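Long-range contact in spore germination protein GerM (Bacillus subtilis subsp. subtilis str. 168, PDB 6GZB), which has no established molecular function but affects both sporulation and germination, and is built from two GerMN domains in tandem: residues W145-L158 / P174-N186. Numbering follows the deposited sequence.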
loop_
_atom_site.group_PDB
_atom_site.type_symbol
_atom_site.label_atom_id
_atom_site.label_comp_id
_atom_site.label_asym_id
_atom_site.label_seq_id
_atom_site.Cartn_x
_atom_site.Cartn_y
_atom_site.Cartn_z
ATOM N N TRP A 145 -6.082 3.786 4.379
ATOM C CA TRP A 145 -4.932 4.036 3.528
ATOM C C TRP A 145 -5.168 5.254 2.646
ATOM O O TRP A 145 -4.233 6.014 2.364
ATOM C CB TRP A 145 -4.586 2.810 2.685
ATOM C CG TRP A 145 -3.821 1.778 3.444
ATOM C CD1 TRP A 145 -4.261 1.068 4.518
ATOM C CD2 TRP A 145 -2.477 1.359 3.211
ATOM N NE1 TRP A 145 -3.267 0.261 4.991
ATOM C CE2 TRP A 145 -2.163 0.401 4.200
ATOM C CE3 TRP A 145 -1.507 1.692 2.263
ATOM C CZ2 TRP A 145 -0.910 -0.211 4.283
ATOM C CZ3 TRP A 145 -0.256 1.077 2.343
ATOM C CH2 TRP A 145 0.031 0.147 3.350
ATOM N N THR A 146 -6.421 5.487 2.275
ATOM C CA THR A 146 -6.752 6.680 1.500
ATOM C C THR A 146 -6.540 7.972 2.312
ATOM O O THR A 146 -5.928 8.931 1.825
ATOM C CB THR A 146 -8.181 6.623 0.939
ATOM O OG1 THR A 146 -8.316 5.482 0.084
ATOM C CG2 THR A 146 -8.487 7.879 0.136
ATOM N N LEU A 147 -6.979 7.969 3.567
ATOM C CA LEU A 147 -6.830 9.141 4.426
ATOM C C LEU A 147 -5.370 9.402 4.777
ATOM O O LEU A 147 -4.930 10.548 4.806
ATOM C CB LEU A 147 -7.652 8.988 5.709
ATOM C CG LEU A 147 -9.154 9.205 5.537
ATOM C CD1 LEU A 147 -9.897 8.946 6.842
ATOM C CD2 LEU A 147 -9.415 10.613 5.037
ATOM N N THR A 148 -4.611 8.343 5.024
ATOM C CA THR A 148 -3.249 8.493 5.524
ATOM C C THR A 148 -2.235 8.791 4.439
ATOM O O THR A 148 -1.042 8.921 4.722
ATOM C CB THR A 148 -2.785 7.256 6.328
ATOM O OG1 THR A 148 -3.029 6.060 5.585
ATOM C CG2 THR A 148 -3.537 7.188 7.656
ATOM N N GLN A 149 -2.691 8.954 3.203
ATOM C CA GLN A 149 -1.784 9.431 2.158
ATOM C C GLN A 149 -1.385 10.891 2.404
ATOM O O GLN A 149 -0.378 11.354 1.900
ATOM C CB GLN A 149 -2.406 9.284 0.766
ATOM C CG GLN A 149 -3.409 10.366 0.404
ATOM C CD GLN A 149 -4.105 10.066 -0.906
ATOM O OE1 GLN A 149 -3.547 10.306 -1.971
ATOM N NE2 GLN A 149 -5.311 9.503 -0.836
ATOM N N PHE A 150 -2.217 11.622 3.135
ATOM C CA PHE A 150 -1.964 13.028 3.415
ATOM C C PHE A 150 -1.033 13.192 4.611
ATOM O O PHE A 150 -1.114 12.445 5.597
ATOM C CB PHE A 150 -3.278 13.742 3.699
ATOM C CG PHE A 150 -4.250 13.681 2.571
ATOM C CD1 PHE A 150 -4.117 14.524 1.484
ATOM C CD2 PHE A 150 -5.311 12.789 2.598
ATOM C CE1 PHE A 150 -5.025 14.478 0.438
ATOM C CE2 PHE A 150 -6.213 12.725 1.549
ATOM C CZ PHE A 150 -6.058 13.558 0.457
ATOM N N SER A 151 -0.115 14.008 4.558
ATOM C CA SER A 151 0.931 14.156 5.573
ATOM C C SER A 151 0.349 14.604 6.917
ATOM O O SER A 151 0.940 14.365 7.961
ATOM C CB SER A 151 2.013 15.127 5.098
ATOM O OG SER A 151 1.474 16.419 4.933
ATOM N N SER A 152 -0.881 15.342 6.860
ATOM C CA SER A 152 -1.541 15.802 8.074
ATOM C C SER A 152 -2.335 14.693 8.769
ATOM O O SER A 152 -2.856 14.910 9.855
ATOM C CB SER A 152 -2.480 16.963 7.751
ATOM O OG SER A 152 -3.543 16.548 6.902
ATOM N N ILE A 153 -2.432 13.521 8.142
ATOM C CA ILE A 153 -3.180 12.406 8.719
ATOM C C ILE A 153 -2.307 11.154 8.840
ATOM O O ILE A 153 -1.812 10.629 7.838
ATOM C CB ILE A 153 -4.415 12.074 7.866
ATOM C CG1 ILE A 153 -5.298 13.308 7.702
ATOM C CG2 ILE A 153 -5.227 10.968 8.514
ATOM C CD1 ILE A 153 -6.358 13.168 6.631
ATOM N N ASP A 154 -2.137 10.653 10.060
ATOM C CA ASP A 154 -1.497 9.352 10.240
ATOM C C ASP A 154 -2.307 8.373 11.075
ATOM O O ASP A 154 -1.907 7.231 11.239
ATOM C CB ASP A 154 -0.093 9.510 10.827
ATOM C CG ASP A 154 -0.054 10.472 11.988
ATOM O OD1 ASP A 154 -0.995 10.452 12.808
ATOM O OD2 ASP A 154 0.907 11.267 12.068
ATOM N N LYS A 155 -3.475 8.801 11.547
ATOM C CA LYS A 155 -4.368 7.931 12.312
ATOM C C LYS A 155 -5.802 8.235 11.928
ATOM O O LYS A 155 -6.124 9.363 11.545
ATOM C CB LYS A 155 -4.216 8.181 13.818
ATOM C CG LYS A 155 -2.890 7.738 14.410
ATOM C CD LYS A 155 -2.802 8.099 15.889
ATOM C CE LYS A 155 -2.927 9.600 16.127
ATOM N NZ LYS A 155 -1.636 10.309 15.915
ATOM N N VAL A 156 -6.677 7.253 12.092
ATOM C CA VAL A 156 -8.036 7.380 11.592
ATOM C C VAL A 156 -9.036 6.879 12.622
ATOM O O VAL A 156 -8.820 5.851 13.267
ATOM C CB VAL A 156 -8.213 6.596 10.272
ATOM C CG1 VAL A 156 -9.668 6.563 9.855
ATOM C CG2 VAL A 156 -7.358 7.210 9.172
ATOM N N LYS A 157 -10.133 7.611 12.765
ATOM C CA LYS A 157 -11.259 7.171 13.571
ATOM C C LYS A 157 -12.507 7.205 12.705
ATOM O O LYS A 157 -12.689 8.113 11.892
ATOM C CB LYS A 157 -11.458 8.090 14.775
ATOM C CG LYS A 157 -10.446 7.894 15.893
ATOM C CD LYS A 157 -10.768 8.807 17.066
ATOM C CE LYS A 157 -9.621 8.901 18.064
ATOM N NZ LYS A 157 -9.306 7.590 18.692
ATOM N N LEU A 158 -13.361 6.205 12.874
ATOM C CA LEU A 158 -14.536 6.053 12.026
ATOM C C LEU A 158 -15.799 6.352 12.830
ATOM O O LEU A 158 -15.916 5.945 13.978
ATOM C CB LEU A 158 -14.597 4.625 11.483
ATOM C CG LEU A 158 -13.914 4.286 10.147
ATOM C CD1 LEU A 158 -12.867 5.292 9.719
ATOM C CD2 LEU A 158 -13.317 2.892 10.184
ATOM N N PRO A 174 -13.450 -5.786 14.678
ATOM C CA PRO A 174 -12.995 -4.764 15.614
ATOM C C PRO A 174 -12.172 -3.687 14.935
ATOM O O PRO A 174 -11.390 -3.980 14.043
ATOM C CB PRO A 174 -12.127 -5.549 16.601
ATOM C CG PRO A 174 -12.641 -6.944 16.530
ATOM C CD PRO A 174 -13.050 -7.138 15.101
ATOM N N ILE A 175 -12.357 -2.449 15.373
ATOM C CA ILE A 175 -11.496 -1.344 14.990
ATOM C C ILE A 175 -10.851 -0.756 16.245
ATOM O O ILE A 175 -11.544 -0.396 17.184
ATOM C CB ILE A 175 -12.303 -0.217 14.339
ATOM C CG1 ILE A 175 -13.151 -0.741 13.182
ATOM C CG2 ILE A 175 -11.372 0.894 13.884
ATOM C CD1 ILE A 175 -14.321 0.165 12.857
ATOM N N SER A 176 -9.529 -0.659 16.246
ATOM C CA SER A 176 -8.798 -0.112 17.384
ATOM C C SER A 176 -8.844 1.422 17.412
ATOM O O SER A 176 -9.147 2.071 16.400
ATOM C CB SER A 176 -7.352 -0.605 17.352
ATOM O OG SER A 176 -6.732 -0.315 16.105
ATOM N N ASP A 177 -8.642 1.987 18.600
ATOM C CA ASP A 177 -8.684 3.440 18.776
ATOM C C ASP A 177 -7.628 4.097 17.896
ATOM O O ASP A 177 -7.854 5.160 17.325
ATOM C CB ASP A 177 -8.434 3.807 20.242
ATOM C CG ASP A 177 -9.638 3.529 21.129
ATOM O OD1 ASP A 177 -10.429 2.631 20.778
ATOM O OD2 ASP A 177 -9.779 4.178 22.191
ATOM N N ASP A 178 -6.459 3.471 17.853
ATOM C CA ASP A 178 -5.386 3.876 16.980
ATOM C C ASP A 178 -5.455 3.054 15.690
ATOM O O ASP A 178 -5.145 1.864 15.693
ATOM C CB ASP A 178 -4.041 3.649 17.679
ATOM C CG ASP A 178 -2.863 4.162 16.857
ATOM O OD1 ASP A 178 -2.731 3.768 15.674
ATOM O OD2 ASP A 178 -2.097 4.994 17.380
ATOM N N LEU A 179 -5.895 3.684 14.606
ATOM C CA LEU A 179 -6.090 2.992 13.323
ATOM C C LEU A 179 -5.192 3.629 12.269
ATOM O O LEU A 179 -5.335 4.816 11.968
ATOM C CB LEU A 179 -7.542 3.118 12.879
ATOM C CG LEU A 179 -8.207 1.975 12.112
ATOM C CD1 LEU A 179 -9.423 2.492 11.366
ATOM C CD2 LEU A 179 -7.255 1.284 11.170
ATOM N N SER A 180 -4.278 2.841 11.706
ATOM C CA SER A 180 -3.286 3.368 10.772
ATOM C C SER A 180 -2.829 2.308 9.774
ATOM O O SER A 180 -3.324 1.172 9.783
ATOM C CB SER A 180 -2.074 3.894 11.549
ATOM O OG SER A 180 -1.241 2.826 11.955
ATOM N N ARG A 181 -1.870 2.676 8.927
ATOM C CA ARG A 181 -1.314 1.750 7.940
ATOM C C ARG A 181 -0.623 0.579 8.606
ATOM O O ARG A 181 -0.452 -0.470 7.995
ATOM C CB ARG A 181 -0.349 2.464 6.993
ATOM C CG ARG A 181 -1.042 3.446 6.068
ATOM C CD ARG A 181 -0.180 3.905 4.891
ATOM N NE ARG A 181 -0.967 4.746 3.989
ATOM C CZ ARG A 181 -0.622 5.080 2.750
ATOM N NH1 ARG A 181 0.517 4.659 2.225
ATOM N NH2 ARG A 181 -1.432 5.840 2.032
ATOM N N LYS A 182 -0.271 0.735 9.879
ATOM C CA LYS A 182 0.427 -0.322 10.604
ATOM C C LYS A 182 -0.518 -1.459 10.973
ATOM O O LYS A 182 -0.077 -2.557 11.300
ATOM C CB LYS A 182 1.098 0.224 11.867
ATOM C CG LYS A 182 2.306 1.101 11.589
ATOM C CD LYS A 182 2.787 1.790 12.854
ATOM C CE LYS A 182 4.113 2.492 12.623
ATOM N NZ LYS A 182 4.655 3.056 13.887
ATOM N N ASP A 183 -1.815 -1.198 10.911
ATOM C CA ASP A 183 -2.809 -2.252 11.072
ATOM C C ASP A 183 -2.913 -3.162 9.836
ATOM O O ASP A 183 -3.628 -4.156 9.840
ATOM C CB ASP A 183 -4.148 -1.623 11.421
ATOM C CG ASP A 183 -4.129 -0.969 12.802
ATOM O OD1 ASP A 183 -4.041 -1.724 13.788
ATOM O OD2 ASP A 183 -4.125 0.282 12.904
ATOM N N GLY A 184 -2.123 -2.864 8.814
ATOM C CA GLY A 184 -1.916 -3.803 7.713
ATOM C C GLY A 184 -2.918 -3.617 6.593
ATOM O O GLY A 184 -3.798 -2.747 6.649
ATOM N N ILE A 185 -2.781 -4.450 5.569
ATOM C CA ILE A 185 -3.625 -4.372 4.387
ATOM C C ILE A 185 -3.534 -5.699 3.645
ATOM O O ILE A 185 -2.470 -6.316 3.618
ATOM C CB ILE A 185 -3.196 -3.195 3.476
ATOM C CG1 ILE A 185 -4.157 -3.038 2.302
ATOM C CG2 ILE A 185 -1.775 -3.375 2.974
ATOM C CD1 ILE A 185 -4.088 -1.666 1.657
ATOM N N ASN A 186 -4.664 -6.183 3.128
ATOM C CA ASN A 186 -4.697 -7.471 2.440
ATOM C C ASN A 186 -3.983 -8.555 3.244
ATOM O O ASN A 186 -3.053 -9.206 2.746
ATOM C CB ASN A 186 -4.034 -7.357 1.062
ATOM C CG ASN A 186 -4.718 -6.359 0.163
ATOM O OD1 ASN A 186 -4.065 -5.550 -0.506
ATOM N ND2 ASN A 186 -6.034 -6.407 0.133
HETATM O O HOH W 1 -4.484 -0.454 7.926
HETATM O O HOH W 2 -0.572 5.398 8.773
HETATM O O HOH W 3 -10.117 4.224 15.216
HETATM O O HOH W 4 -6.883 6.258 15.105
#
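Arg181 crosses one face of the Trp145 indole at about a right angle, and its side chain can be followed atom by atom. CB sits near CZ2 and CE2; CG, swung anti to its own carbonyl carbon (chi1 -68°), comes 3.7 Å from Trp145 CE2; CD stands over the six-membered ring, 3.7 Å from its centroid, in a CH-pi contact. NE then gives its hydrogen to Thr148 OG1 at 2.9 Å, in the guanidinium plane, while OG1 also bonds Thr144 O. CZ and NH1 lie over the CE3–CZ3 rim, the guanidinium plane 17° from that of the ring. NH2 reaches round to Trp145 O at 2.8 Å. The opposite indole face takes Ile185 CD1, 3.7 Å above the five-membered ring. Further along, Leu179 O accepts from Val156 N (2.8 Å), and water 4 links Val156 O to Leu179 N. The loop between strands 163-164 and 198-208 thus packs on helix 136-147 and strand 155-160, in the first of the two sporulation and germination family regions. The NE and NH2 bonds fix the guanidinium's rotation over the ring; its charge is probably favoured by the Trp145 carbonyl and a long, weak ion pair with Glu55.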